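PDB 5LG5: allantoin racemase from Pseudomonas fluorescens, which catalyses the interconversion of the two enantiomers of allantoin and probably racemises other 5-monosubstituted hydantoins as well. Local coordinates for residues D125-K128 with L132-R135; E97-T102 with V175-C180; A159-A164 with R191-V196; A24-G29 with I208-V213; S138-G143 with R169-E174. All blocks are in the same frame, centred on the assembly; numbering follows the deposited sequence.

Following the chain from the N terminus, interaction 4 opens first and closes last: residues 24-29 meet helix 201-214, so the other four contacts fall inside its loop. Interaction 2 then ties helix 95-103 to strand 175-179, and within that loop interactions 1 and 5 follow in series, the first at the turn after helix 120-129, the second joining strand 136-141 to the end of helix 153-171. Interaction 3 starts on the same helix and ends beyond strand 175-179, so it crosses both 2 and 5. I176 packs against A164 and V196, linking 2 with 3, while L127 and L132 bring interaction 1 against helix 95-103.

Interaction 1. Residues D125-K128 with L132-R135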
# COMPACT_ATOMS: atom_id res chain seq x y z
N ASP E 125 9.96 -4.57 10.00
CA ASP E 125 9.01 -5.66 9.79
C ASP E 125 7.95 -5.76 10.91
O ASP E 125 6.76 -5.91 10.63
CB ASP E 125 9.74 -7.01 9.60
CG ASP E 125 10.40 -7.15 8.21
OD1 ASP E 125 11.20 -8.10 8.05
OD2 ASP E 125 10.14 -6.33 7.31
N ARG E 126 8.37 -5.64 12.17
CA ARG E 126 7.42 -5.71 13.29
C ARG E 126 6.40 -4.56 13.29
O ARG E 126 5.23 -4.76 13.63
CB ARG E 126 8.15 -5.76 14.65
CG ARG E 126 8.97 -7.05 14.90
CD ARG E 126 8.15 -8.33 14.74
NE ARG E 126 7.14 -8.49 15.79
CZ ARG E 126 6.27 -9.50 15.86
NH1 ARG E 126 6.27 -10.43 14.91
NH2 ARG E 126 5.40 -9.58 16.85
N LEU E 127 6.85 -3.36 12.94
CA LEU E 127 5.98 -2.18 12.89
C LEU E 127 4.97 -2.30 11.75
O LEU E 127 3.81 -1.88 11.88
CB LEU E 127 6.82 -0.90 12.76
CG LEU E 127 7.64 -0.49 14.00
CD1 LEU E 127 8.56 0.70 13.73
CD2 LEU E 127 6.69 -0.17 15.15
N LYS E 128 5.42 -2.85 10.62
CA LYS E 128 4.53 -3.10 9.48
C LYS E 128 3.45 -4.11 9.83
O LYS E 128 2.26 -3.88 9.57
CB LYS E 128 5.33 -3.58 8.27
CG LYS E 128 6.10 -2.45 7.59
CD LYS E 128 7.00 -2.98 6.48
CE LYS E 128 7.80 -1.85 5.85
NZ LYS E 128 8.74 -2.36 4.81
N LEU E 132 1.59 -0.21 12.33
CA LEU E 132 2.01 1.05 12.95
C LEU E 132 3.11 1.73 12.18
O LEU E 132 3.68 2.71 12.66
CB LEU E 132 2.45 0.82 14.40
CG LEU E 132 1.36 0.43 15.41
CD1 LEU E 132 1.99 0.01 16.72
CD2 LEU E 132 0.39 1.58 15.64
N TYR E 133 3.43 1.21 11.00
CA TYR E 133 4.55 1.73 10.23
C TYR E 133 4.23 2.93 9.33
O TYR E 133 5.13 3.67 8.93
CB TYR E 133 5.21 0.61 9.41
CG TYR E 133 6.54 1.03 8.85
CD1 TYR E 133 7.65 1.16 9.68
CD2 TYR E 133 6.69 1.32 7.50
CE1 TYR E 133 8.88 1.56 9.17
CE2 TYR E 133 7.91 1.72 6.99
CZ TYR E 133 9.00 1.84 7.83
OH TYR E 133 10.21 2.24 7.31
N GLN E 134 2.96 3.13 9.01
CA GLN E 134 2.56 4.24 8.14
C GLN E 134 3.05 5.61 8.60
O GLN E 134 3.42 6.43 7.79
CB GLN E 134 1.05 4.25 7.97
CG GLN E 134 0.58 2.93 7.40
CD GLN E 134 0.55 2.93 5.90
OE1 GLN E 134 0.91 1.94 5.26
NE2 GLN E 134 0.07 4.03 5.32
N ARG E 135 3.04 5.85 9.90
CA ARG E 135 3.47 7.15 10.40
C ARG E 135 4.93 7.12 10.86
O ARG E 135 5.43 8.05 11.51
CB ARG E 135 2.53 7.64 11.49
CG ARG E 135 1.07 7.55 11.04
CD ARG E 135 0.34 8.86 11.18
NE ARG E 135 0.83 9.65 12.31
CZ ARG E 135 0.17 9.79 13.46
NH1 ARG E 135 -0.99 9.16 13.64
NH2 ARG E 135 0.67 10.53 14.43
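The ring of Y133 is flanked by two residues of the last turns of helix 120-129. CE of K128 lies off-centre over the ring, 4.1 Å from its centroid and 30° off the normal, a CH-pi contact. At the ring edge, close to its plane, is L127, with CB 3.8 Å from Y133 CD1. The ring takes this place because CG of Y133 is anti to the backbone N (chi1 -167°), which lays the side chain alongside K128, the two pointing the same way. K128 is fully extended beyond CG and follows the ring outward; nearer the backbone, its CG is 3.7 Å from Y133 CB. The L127 side chain instead crosses the tyrosine at about a right angle. An alanine in place of Y133 would probably leave the methylenes of K128 without a surface to lie on, free to swing, and open a gap beside L127 CB. Between the segments the backbone adds one bond: L132 N donates to L127 O at 2.8 Å. The side chains of L127 and L132 meet only loosely, CD2 of L127 lying 4.4 Å from CB of L132, and both run inward to helix 95-103, L127 onto T96 and A100, L132 onto E97. The carbonyl of L132 is taken by the hydroxyl of Y110, and M104 of the second subunit packs on the L132 side chain. This is a short helix-to-strand connection of an alpha/beta fold, leading from helix 120-129 into strand 136-141, an outermost strand of its parallel sheet within this chain.

Interaction 2. Residues E97-T102 with V175-C180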
# COMPACT_ATOMS: atom_id res chain seq x y z
N GLU E 97 5.47 -1.66 19.92
CA GLU E 97 4.19 -1.11 19.53
C GLU E 97 3.72 -0.07 20.52
O GLU E 97 3.18 0.96 20.13
CB GLU E 97 3.21 -2.26 19.35
CG GLU E 97 3.73 -3.13 18.21
CD GLU E 97 3.42 -4.59 18.37
OE1 GLU E 97 4.21 -5.40 17.84
OE2 GLU E 97 2.41 -4.94 19.02
N ALA E 98 4.02 -0.29 21.80
CA ALA E 98 3.70 0.72 22.80
C ALA E 98 4.34 2.05 22.42
O ALA E 98 3.66 3.07 22.35
CB ALA E 98 4.16 0.28 24.17
N ALA E 99 5.64 2.03 22.11
CA ALA E 99 6.33 3.27 21.75
C ALA E 99 5.74 3.93 20.50
O ALA E 99 5.44 5.12 20.51
CB ALA E 99 7.83 3.03 21.59
N ALA E 100 5.56 3.15 19.43
CA ALA E 100 5.07 3.72 18.18
C ALA E 100 3.66 4.24 18.34
O ALA E 100 3.35 5.35 17.92
CB ALA E 100 5.15 2.70 17.05
N SER E 101 2.82 3.45 18.98
CA SER E 101 1.43 3.84 19.19
C SER E 101 1.28 5.13 20.01
O SER E 101 0.50 6.02 19.64
CB SER E 101 0.63 2.68 19.82
OG SER E 101 -0.75 3.00 19.85
N THR E 102 2.02 5.26 21.11
CA THR E 102 1.87 6.51 21.85
C THR E 102 2.53 7.69 21.13
O THR E 102 1.98 8.78 21.16
CB THR E 102 2.22 6.46 23.38
OG1 THR E 102 3.39 7.23 23.67
CG2 THR E 102 2.34 5.05 23.90
N VAL E 175 8.64 13.03 16.45
CA VAL E 175 8.77 12.34 17.72
C VAL E 175 9.83 11.27 17.58
O VAL E 175 9.96 10.64 16.52
CB VAL E 175 7.43 11.70 18.16
CG1 VAL E 175 7.58 11.00 19.52
CG2 VAL E 175 6.32 12.74 18.21
N ILE E 176 10.60 11.06 18.64
CA ILE E 176 11.59 10.01 18.64
C ILE E 176 11.15 8.88 19.54
O ILE E 176 10.71 9.13 20.66
CB ILE E 176 12.96 10.52 19.12
CG1 ILE E 176 13.44 11.67 18.23
CG2 ILE E 176 13.94 9.38 19.12
CD1 ILE E 176 13.76 11.26 16.79
N CYS E 177 11.24 7.65 19.05
CA CYS E 177 11.06 6.47 19.89
C CYS E 177 12.40 5.82 20.18
O CYS E 177 13.19 5.61 19.27
CB CYS E 177 10.13 5.44 19.22
SG CYS E 177 8.44 6.01 18.94
N LEU E 178 12.65 5.51 21.45
CA LEU E 178 13.79 4.68 21.81
C LEU E 178 13.60 3.30 21.20
O LEU E 178 12.52 2.72 21.31
CB LEU E 178 13.91 4.58 23.32
CG LEU E 178 14.08 5.95 23.98
CD1 LEU E 178 14.37 5.80 25.47
CD2 LEU E 178 15.17 6.74 23.29
N GLY E 179 14.63 2.77 20.56
CA GLY E 179 14.47 1.54 19.79
C GLY E 179 15.27 0.41 20.38
O GLY E 179 15.80 -0.44 19.65
N CYS E 180 15.41 0.44 21.70
CA CYS E 180 16.00 -0.66 22.45
C CYS E 180 15.53 -0.65 23.91
O CYS E 180 15.39 0.42 24.52
CB CYS E 180 17.53 -0.61 22.37
SG CYS E 180 18.35 -1.96 23.25
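C177 lays its sulfur against the backbone and methyl group of A99, in the middle of helix 95-103. SG comes to 3.5 Å from the carbonyl oxygen A99 O and 4.0 Å from A99 CB, so the thiol is set against both the polar and the apolar side of one residue. The two side chains also meet at their roots, with C177 CB 4.1 Å from A99 CB. With SG anti to its own carbonyl carbon (chi1 -63°), the sulfur lies beside the backbone N of C177 and reaches along the helix as far as A100 N, at 4.1 Å. No hydrogen bond joins the segments, so the contact rests on close fit between small groups. Alanine and cysteine let the two backbones come close: the CA atoms of A99 and C177 are 6.0 Å apart. A100, whose CB bond points away from the strand, has its methyl group against Y110 instead; Y110 also packs on C177. Along the strand, side chains alternate between the two faces of the sheet. C177 faces helix 95-103, whereas I176 faces the other way. The backbone of C177 pairs with S111 and V113 of strand 110-114, and that of I176 with P197 and V199, so the strand is held within the sheet on both edges. A buried helix resting on an inner parallel strand, with further helices covering the opposite face, is the layered alpha/beta/alpha arrangement of the Asp/Glu/hydantoin racemase family.

Interaction 3. Residues A159-A164 with R191-V196; sequences AIVRQA and RQRTGV
V161, T194 and R193 make most of this contact between helix 153-171 and the end of helix 187-194. V161 sets one methyl over a face of the R193 guanidinium: CG2 is 3.4 Å from NE and 3.9 Å from CZ, and it also reaches CD of R193 at 3.7 Å. Its other methyl takes a lesser part, with CG1 4.2 Å from R193 CB. The two side chains cross at about a right angle, so the valine presses on the flank of the arginine rather than lying along it. The bend that makes this possible is at chi3 of R193 (86°), which turns the guanidinium across the valine and toward E158, one turn earlier on the valine's own helix. With that glutamate, outside both segments, R193 NH2 forms a salt bridge, so the arginine lies on V161 and pairs its charge with the same helix. T194 works by its methyl: CG2 lies 3.8 Å from A164 CB, while OG1 is turned back into its own helix and hydrogen-bonded to I190 O. No hydrogen bond runs between the segments; the contact across them is van der Waals, methyl on guanidinium and methyl on methyl. Helix 187-194 ends here, G195 N bonding to R191 O at 2.7 Å before the glycine leaves helical geometry with positive phi. Toward the sheet, A164 and V196 both rest on I176 of strand 175-179, and I168 receives T194 and V196. The two helices thus lie side by side on one face of the sheet, one preceding strand 175-179 and the other following it in the chain.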
# COMPACT_ATOMS: atom_id res chain seq x y z
N ALA E 159 25.72 9.00 19.94
CA ALA E 159 25.37 8.32 18.70
C ALA E 159 23.85 8.29 18.50
O ALA E 159 23.36 8.45 17.38
CB ALA E 159 25.93 6.91 18.69
N ILE E 160 23.13 8.08 19.59
CA ILE E 160 21.68 8.07 19.56
C ILE E 160 21.18 9.47 19.21
O ILE E 160 20.36 9.64 18.30
CB ILE E 160 21.08 7.61 20.91
CG1 ILE E 160 21.46 6.16 21.22
CG2 ILE E 160 19.56 7.78 20.93
CD1 ILE E 160 21.04 5.71 22.62
N VAL E 161 21.71 10.48 19.90
CA VAL E 161 21.31 11.87 19.62
C VAL E 161 21.55 12.25 18.17
O VAL E 161 20.68 12.87 17.55
CB VAL E 161 21.99 12.91 20.59
CG1 VAL E 161 21.81 14.35 20.12
CG2 VAL E 161 21.49 12.73 22.03
N ARG E 162 22.69 11.83 17.60
CA ARG E 162 22.95 12.15 16.20
C ARG E 162 21.91 11.57 15.27
O ARG E 162 21.47 12.25 14.34
CB ARG E 162 24.36 11.74 15.72
CG ARG E 162 24.54 12.06 14.21
CD ARG E 162 25.96 11.89 13.62
NE ARG E 162 26.47 10.52 13.63
CZ ARG E 162 27.31 10.05 14.55
NH1 ARG E 162 27.74 10.85 15.52
NH2 ARG E 162 27.72 8.79 14.51
N GLN E 163 21.51 10.32 15.50
CA GLN E 163 20.49 9.70 14.65
C GLN E 163 19.14 10.39 14.82
O GLN E 163 18.42 10.60 13.86
CB GLN E 163 20.36 8.20 14.94
CG GLN E 163 21.59 7.41 14.53
CD GLN E 163 21.99 7.71 13.11
OE1 GLN E 163 21.14 7.80 12.22
NE2 GLN E 163 23.28 7.89 12.88
N ALA E 164 18.82 10.75 16.06
CA ALA E 164 17.59 11.48 16.33
C ALA E 164 17.58 12.82 15.59
O ALA E 164 16.57 13.22 15.01
CB ALA E 164 17.39 11.69 17.82
N ARG E 191 15.34 14.20 24.57
CA ARG E 191 14.34 15.26 24.39
C ARG E 191 14.98 16.64 24.54
O ARG E 191 14.80 17.52 23.70
CB ARG E 191 13.21 15.14 25.41
CG ARG E 191 12.17 16.26 25.31
CD ARG E 191 11.39 16.38 26.61
NE ARG E 191 12.32 16.47 27.73
CZ ARG E 191 12.17 15.85 28.90
NH1 ARG E 191 11.08 15.12 29.13
NH2 ARG E 191 13.09 15.99 29.85
N GLN E 192 15.73 16.81 25.63
CA GLN E 192 16.41 18.07 25.91
C GLN E 192 17.39 18.41 24.81
O GLN E 192 17.55 19.57 24.43
CB GLN E 192 17.11 18.01 27.27
CG GLN E 192 16.19 18.19 28.47
CD GLN E 192 15.43 19.52 28.44
OE1 GLN E 192 14.41 19.66 27.76
NE2 GLN E 192 15.97 20.51 29.14
N ARG E 193 18.04 17.38 24.28
CA ARG E 193 19.07 17.54 23.27
C ARG E 193 18.48 17.74 21.85
O ARG E 193 19.14 18.30 20.99
CB ARG E 193 20.04 16.35 23.34
CG ARG E 193 21.01 16.44 24.55
CD ARG E 193 21.81 15.14 24.80
NE ARG E 193 23.06 15.00 24.04
CZ ARG E 193 24.10 14.26 24.45
NH1 ARG E 193 24.05 13.66 25.63
NH2 ARG E 193 25.20 14.16 23.72
N THR E 194 17.24 17.29 21.63
CA THR E 194 16.58 17.41 20.31
C THR E 194 15.45 18.43 20.20
O THR E 194 15.19 18.96 19.12
CB THR E 194 16.02 16.05 19.83
OG1 THR E 194 15.10 15.54 20.82
CG2 THR E 194 17.15 15.05 19.63
N GLY E 195 14.74 18.66 21.30
CA GLY E 195 13.58 19.54 21.29
C GLY E 195 12.27 18.95 20.77
O GLY E 195 11.35 19.70 20.43
N VAL E 196 12.19 17.62 20.70
CA VAL E 196 10.95 16.92 20.33
C VAL E 196 10.57 15.89 21.40
O VAL E 196 11.42 15.50 22.20
CB VAL E 196 11.07 16.24 18.93
CG1 VAL E 196 11.54 17.25 17.90
CG2 VAL E 196 12.02 15.05 18.98

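Interaction 4. Residues A24-G29 with I208-V213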
# COMPACT_ATOMS: atom_id res chain seq x y z
N ALA E 24 9.04 3.59 37.90
CA ALA E 24 9.02 5.04 38.00
C ALA E 24 7.71 5.65 37.51
O ALA E 24 7.33 6.74 37.95
CB ALA E 24 10.21 5.66 37.26
N VAL E 25 7.01 4.99 36.59
CA VAL E 25 5.77 5.57 36.09
C VAL E 25 4.55 4.81 36.55
O VAL E 25 3.43 5.27 36.36
CB VAL E 25 5.76 5.69 34.56
CG1 VAL E 25 6.96 6.51 34.12
CG2 VAL E 25 5.79 4.29 33.90
N ALA E 26 4.75 3.63 37.13
CA ALA E 26 3.61 2.79 37.51
C ALA E 26 2.70 3.51 38.51
O ALA E 26 3.18 4.18 39.43
CB ALA E 26 4.08 1.45 38.08
N SER E 27 1.40 3.39 38.30
CA SER E 27 0.41 4.01 39.17
C SER E 27 0.40 3.36 40.54
O SER E 27 0.84 2.21 40.69
CB SER E 27 -0.97 3.89 38.53
OG SER E 27 -1.05 4.71 37.38
N PRO E 28 -0.08 4.10 41.56
CA PRO E 28 -0.27 3.46 42.87
C PRO E 28 -1.14 2.23 42.71
O PRO E 28 -2.17 2.25 42.01
CB PRO E 28 -1.00 4.54 43.69
CG PRO E 28 -0.60 5.83 43.06
CD PRO E 28 -0.47 5.52 41.58
N GLY E 29 -0.70 1.14 43.34
CA GLY E 29 -1.42 -0.11 43.28
C GLY E 29 -0.90 -1.01 42.17
O GLY E 29 -1.31 -2.16 42.06
N ILE E 208 0.11 1.67 29.06
CA ILE E 208 -0.83 0.99 28.19
C ILE E 208 -1.37 -0.27 28.89
O ILE E 208 -2.59 -0.47 28.95
CB ILE E 208 -0.21 0.67 26.82
CG1 ILE E 208 0.05 1.97 26.05
CG2 ILE E 208 -1.12 -0.25 26.01
CD1 ILE E 208 0.86 1.79 24.77
N ALA E 209 -0.48 -1.08 29.45
CA ALA E 209 -0.92 -2.28 30.17
C ALA E 209 -1.87 -1.95 31.32
O ALA E 209 -2.90 -2.62 31.49
CB ALA E 209 0.30 -3.08 30.68
N GLU E 210 -1.51 -0.94 32.12
CA GLU E 210 -2.38 -0.50 33.22
C GLU E 210 -3.73 -0.09 32.68
O GLU E 210 -4.78 -0.41 33.26
CB GLU E 210 -1.77 0.69 33.96
CG GLU E 210 -0.66 0.36 34.93
CD GLU E 210 -0.15 1.60 35.62
OE1 GLU E 210 -0.41 2.70 35.08
OE2 GLU E 210 0.52 1.50 36.67
N SER E 211 -3.69 0.64 31.56
CA SER E 211 -4.91 1.13 30.95
C SER E 211 -5.83 -0.02 30.54
O SER E 211 -7.04 0.00 30.83
CB SER E 211 -4.56 1.99 29.75
OG SER E 211 -3.81 3.11 30.17
N LEU E 212 -5.26 -1.02 29.89
CA LEU E 212 -6.01 -2.18 29.42
C LEU E 212 -6.66 -2.91 30.60
O LEU E 212 -7.83 -3.30 30.53
CB LEU E 212 -5.12 -3.12 28.59
CG LEU E 212 -4.61 -2.55 27.26
CD1 LEU E 212 -3.63 -3.54 26.58
CD2 LEU E 212 -5.79 -2.21 26.32
N VAL E 213 -5.89 -3.10 31.66
CA VAL E 213 -6.43 -3.72 32.87
C VAL E 213 -7.56 -2.86 33.44
O VAL E 213 -8.65 -3.37 33.74
CB VAL E 213 -5.34 -3.95 33.93
CG1 VAL E 213 -5.96 -4.49 35.23
CG2 VAL E 213 -4.27 -4.92 33.41
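The carboxylate of E210 reaches from helix 201-214 to S27 and takes both of its donors, backbone and hydroxyl. Its side chain leaves the helix with CG anti to the carbonyl carbon (chi1 -78°) and then runs straight, chi2 -179°, which carries the acid group across to the loop after helix 12-25. OE2 accepts the backbone N of S27 at 2.6 Å on its syn lone pair, with an N-H...O angle of 157°. The second bond, from S27 OG to OE1, is longer, 3.1 Å, and arrives from above the carboxylate plane. It depends on the serine torsion: OG lies beside its own backbone N, so the amide can meet OE2 while the hydroxyl reaches OE1. A26 also touches the carboxylate, its CA 3.5 Å from E210 OE2. Neither oxygen stops at S27: OE2 also accepts from T30 OG1, and OE1 forms a salt bridge with R214 NH1 of the second subunit. A leucine in place of E210 would probably leave the S27 amide and hydroxyl without their acceptor and R214 of the neighbouring subunit without its counter-charge. The buried carboxylate is thus met by an amide, two hydroxyls and an arginine, a setting likely to keep it ionised, and the same acid that fixes the loop to the helix also makes a salt bridge across the subunit interface.

Interaction 5. Residues S138-G143 with R169-E174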
# COMPACT_ATOMS: atom_id res chain seq x y z
N SER E 138 11.20 6.92 9.84
CA SER E 138 12.40 6.11 9.66
C SER E 138 12.70 5.28 10.89
O SER E 138 12.26 5.59 12.00
CB SER E 138 13.61 6.99 9.32
OG SER E 138 13.85 7.95 10.33
N VAL E 139 13.47 4.22 10.68
CA VAL E 139 14.08 3.49 11.77
C VAL E 139 15.57 3.62 11.57
O VAL E 139 16.09 3.23 10.53
CB VAL E 139 13.67 2.01 11.76
CG1 VAL E 139 14.40 1.23 12.90
CG2 VAL E 139 12.17 1.91 11.87
N ARG E 140 16.26 4.20 12.55
CA ARG E 140 17.68 4.49 12.40
C ARG E 140 18.51 3.81 13.47
O ARG E 140 18.10 3.72 14.63
CB ARG E 140 17.93 5.99 12.48
CG ARG E 140 17.37 6.77 11.33
CD ARG E 140 17.84 8.20 11.41
NE ARG E 140 17.72 8.84 10.12
CZ ARG E 140 18.75 9.11 9.33
NH1 ARG E 140 19.98 8.80 9.74
NH2 ARG E 140 18.55 9.69 8.16
N ALA E 141 19.70 3.38 13.08
CA ALA E 141 20.60 2.72 14.01
C ALA E 141 21.68 3.68 14.49
O ALA E 141 22.30 4.37 13.69
CB ALA E 141 21.23 1.49 13.35
N SER E 142 21.91 3.70 15.79
CA SER E 142 22.98 4.52 16.34
C SER E 142 24.34 3.94 15.96
O SER E 142 25.33 4.66 15.89
CB SER E 142 22.82 4.63 17.86
OG SER E 142 22.98 3.36 18.46
N GLY E 143 24.40 2.62 15.76
CA GLY E 143 25.65 1.96 15.40
C GLY E 143 26.37 1.40 16.62
O GLY E 143 27.51 0.93 16.53
N ARG E 169 15.69 16.19 11.08
CA ARG E 169 16.08 17.07 9.98
C ARG E 169 15.81 16.47 8.60
O ARG E 169 15.15 17.10 7.77
CB ARG E 169 17.57 17.42 10.10
CG ARG E 169 18.13 18.21 8.94
CD ARG E 169 19.52 18.76 9.26
NE ARG E 169 20.56 17.86 8.77
CZ ARG E 169 20.92 17.72 7.50
NH1 ARG E 169 20.31 18.42 6.54
NH2 ARG E 169 21.88 16.87 7.18
N GLU E 170 16.29 15.26 8.39
CA GLU E 170 16.19 14.62 7.08
C GLU E 170 14.91 13.81 6.87
O GLU E 170 14.35 13.82 5.78
CB GLU E 170 17.43 13.75 6.83
CG GLU E 170 18.71 14.55 6.86
CD GLU E 170 19.93 13.70 6.63
OE1 GLU E 170 19.77 12.46 6.61
OE2 GLU E 170 21.03 14.27 6.46
N ASP E 171 14.46 13.10 7.89
CA ASP E 171 13.30 12.23 7.73
C ASP E 171 11.99 12.90 8.14
O ASP E 171 10.91 12.32 7.96
CB ASP E 171 13.49 10.92 8.50
CG ASP E 171 14.79 10.23 8.17
OD1 ASP E 171 15.27 10.41 7.04
OD2 ASP E 171 15.34 9.51 9.04
N LYS E 172 12.08 14.10 8.71
CA LYS E 172 10.89 14.84 9.19
C LYS E 172 10.16 14.15 10.35
O LYS E 172 8.93 14.26 10.49
CB LYS E 172 9.90 15.15 8.07
CG LYS E 172 10.52 15.95 6.93
CD LYS E 172 11.21 17.20 7.49
CE LYS E 172 11.92 17.97 6.38
NZ LYS E 172 11.65 19.43 6.44
N ALA E 173 10.93 13.43 11.17
CA ALA E 173 10.38 12.89 12.39
C ALA E 173 9.95 14.05 13.29
O ALA E 173 10.61 15.10 13.33
CB ALA E 173 11.41 12.04 13.11
N GLU E 174 8.87 13.86 14.03
CA GLU E 174 8.43 14.88 14.95
C GLU E 174 8.50 14.35 16.36
O GLU E 174 8.43 15.09 17.34
CB GLU E 174 7.01 15.32 14.61
CG GLU E 174 6.92 15.82 13.18
CD GLU E 174 5.59 16.40 12.85
OE1 GLU E 174 4.70 16.38 13.73
OE2 GLU E 174 5.42 16.89 11.70
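In the beta-alpha-beta crossover that leads from strand 136-141 through helix 153-171 to strand 175-179, D171 at the end of the helix turns back and binds S138 and R140 of the first strand. Its OD2 takes both of them. S138 OG donates to D171 OD2 at 2.5 Å, from 38° above the carboxylate plane. As part of a salt bridge, R140 NE donates at 2.7 Å to D171 OD2 along an almost straight line, 172°, on the syn side and from the other face of that plane, and the acceptor lies in the plane of the guanidinium. R140 NH2 adds a weak bond to the same oxygen, 3.3 Å away. Two firm donors and a positive charge would probably hold this carboxylate ionised. The arginine gets there with its chain extended from CG to NE, so its NE edge faces D171 OD2, the guanidinium and carboxylate planes 25° apart. Its remaining nitrogen is used too: NH1 is hydrogen-bonded to Q163 OE1 on helix 153-171. The serine hydroxyl has a second partner in S111 OG on the adjacent strand 110-114, where S138 and R140 also pair through their backbones with V112. Beyond D171 the charges run on in a network. R140 NH2 makes a long salt bridge with E170 OE1, 3.4 Å, the guanidinium and that carboxylate turned well away from coplanar. E170 in turn holds R169, its OE2 2.8 Å from R169 NH2, and the glutamate stem folds over that arginine, placing E170 CG 3.9 Å above the centre of the R169 guanidinium.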